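Local coordinates for sugar kinase (Agrobacterium tumefaciens, PDB 2RBC), which probably phosphorylates a sugar with ATP, as a putative ribokinase of the pfkB carbohydrate kinase family, at residues A[275-280]-A[300-305]. Residues are numbered along the deposited sequence; the frame is centred on the assembly and turned at random.
Sequences GDIFHG and SVAAAL
Ile277 and Phe278 pack against Ser300, Ala302 and Ala303 in a two-helix hairpin near the C-terminal end of the modelled chain. The helices, 274-287 and 292-307, run roughly antiparallel: the two segments make an angle of 149°, and their axes approach to 7.9 Å. The CA atoms of Phe278 and Ala303 lie 5.3 Å apart, a short spacing consistent with the small alanine side chain. Ile277 does its touching with the CG2 methyl. With CG2 anti to the backbone N, this branch rests on the opposite backbone, 3.5 Å from Ala302 C, and lies 3.8 Å from Ala302 CB. The CG1 branch leads away, and the side chain also meets Ala75 of helix 68-78. Phe278 CB meets Ala303 CB at 4.2 Å. Its CG is anti to the backbone N (chi1 -173°), which sends the ring alongside the other helix towards Ser300. There CE2 lies 3.5 Å from Ser300 OG, and the hydroxyl sits at the ring edge, near its plane. Ser300 OG is hydrogen-bonded to Val296 O of its own helix, so this buried polar atom is satisfied. Helix 319-330 covers another face of helix 292-307, through Val301 and Ala302. The contact is a roughly antiparallel helix pair with alanines at the interface, whose first helix opens with the AGD signature of pfkB/ribokinase-like sugar kinases.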
loop_
_atom_site.group_PDB
_atom_site.type_symbol
_atom_site.label_atom_id
_atom_site.label_comp_id
_atom_site.label_asym_id
_atom_site.label_seq_id
_atom_site.Cartn_x
_atom_site.Cartn_y
_atom_site.Cartn_z
ATOM N N GLY A 275 12.246 13.674 12.754
ATOM C CA GLY A 275 13.582 13.274 13.266
ATOM C C GLY A 275 14.591 13.090 12.160
ATOM O O GLY A 275 15.737 13.485 12.279
ATOM N N ASP A 276 14.151 12.532 11.044
ATOM C CA ASP A 276 15.011 12.388 9.866
ATOM C C ASP A 276 15.455 13.718 9.260
ATOM O O ASP A 276 16.613 13.897 8.853
ATOM C CB ASP A 276 14.303 11.577 8.786
ATOM C CG ASP A 276 13.816 10.226 9.292
ATOM O OD1 ASP A 276 14.529 9.646 10.137
ATOM O OD2 ASP A 276 12.746 9.750 8.844
ATOM N N ILE A 277 14.532 14.656 9.182
ATOM C CA ILE A 277 14.897 15.977 8.703
ATOM C C ILE A 277 15.906 16.586 9.673
ATOM O O ILE A 277 16.868 17.237 9.242
ATOM C CB ILE A 277 13.647 16.873 8.495
ATOM C CG1 ILE A 277 12.999 16.643 7.118
ATOM C CG2 ILE A 277 14.014 18.377 8.618
ATOM C CD1 ILE A 277 12.798 15.162 6.630
ATOM N N PHE A 278 15.675 16.414 10.977
ATOM C CA PHE A 278 16.616 16.859 12.007
ATOM C C PHE A 278 17.998 16.269 11.763
ATOM O O PHE A 278 18.963 16.996 11.715
ATOM C CB PHE A 278 16.131 16.508 13.444
ATOM C CG PHE A 278 16.983 17.095 14.578
ATOM C CD1 PHE A 278 18.245 16.579 14.876
ATOM C CD2 PHE A 278 16.497 18.154 15.370
ATOM C CE1 PHE A 278 19.021 17.130 15.890
ATOM C CE2 PHE A 278 17.266 18.714 16.411
ATOM C CZ PHE A 278 18.523 18.209 16.667
ATOM N N HIS A 279 18.076 14.950 11.609
ATOM C CA HIS A 279 19.375 14.266 11.486
ATOM C C HIS A 279 20.167 14.659 10.247
ATOM O O HIS A 279 21.387 14.862 10.306
ATOM C CB HIS A 279 19.163 12.748 11.501
ATOM C CG HIS A 279 18.530 12.266 12.760
ATOM N ND1 HIS A 279 17.569 11.283 12.777
ATOM C CD2 HIS A 279 18.676 12.674 14.043
ATOM C CE1 HIS A 279 17.139 11.114 14.024
ATOM N NE2 HIS A 279 17.802 11.937 14.812
ATOM N N GLY A 280 19.478 14.753 9.125
ATOM C CA GLY A 280 20.110 15.136 7.880
ATOM C C GLY A 280 20.640 16.561 7.975
ATOM O O GLY A 280 21.737 16.823 7.518
ATOM N N SER A 300 16.455 21.782 14.441
ATOM C CA SER A 300 15.179 21.924 15.109
ATOM C C SER A 300 14.169 22.693 14.278
ATOM O O SER A 300 13.016 22.266 14.140
ATOM C CB SER A 300 15.333 22.643 16.460
ATOM O OG SER A 300 16.062 21.824 17.354
ATOM N N VAL A 301 14.581 23.837 13.741
ATOM C CA VAL A 301 13.685 24.631 12.933
ATOM C C VAL A 301 13.281 23.897 11.658
ATOM O O VAL A 301 12.109 23.911 11.265
ATOM C CB VAL A 301 14.297 26.052 12.623
ATOM C CG1 VAL A 301 13.413 26.855 11.664
ATOM C CG2 VAL A 301 14.491 26.821 13.952
ATOM N N ALA A 302 14.240 23.254 11.019
ATOM C CA ALA A 302 13.959 22.486 9.815
ATOM C C ALA A 302 12.918 21.406 10.092
ATOM O O ALA A 302 11.938 21.257 9.342
ATOM C CB ALA A 302 15.230 21.877 9.259
ATOM N N ALA A 303 13.102 20.692 11.189
ATOM C CA ALA A 303 12.153 19.640 11.595
ATOM C C ALA A 303 10.781 20.208 11.870
ATOM O O ALA A 303 9.791 19.690 11.404
ATOM C CB ALA A 303 12.685 18.880 12.822
ATOM N N ALA A 304 10.731 21.327 12.587
ATOM C CA ALA A 304 9.477 22.047 12.885
ATOM C C ALA A 304 8.724 22.413 11.603
ATOM O O ALA A 304 7.525 22.147 11.467
ATOM C CB ALA A 304 9.750 23.302 13.787
ATOM N N LEU A 305 9.426 22.988 10.639
ATOM C CA LEU A 305 8.818 23.339 9.381
ATOM C C LEU A 305 8.191 22.127 8.721
ATOM O O LEU A 305 7.028 22.189 8.277
ATOM C CB LEU A 305 9.833 24.013 8.445
ATOM C CG LEU A 305 10.088 25.506 8.717
ATOM C CD1 LEU A 305 11.426 25.916 8.088
ATOM C CD2 LEU A 305 9.031 26.307 8.105
#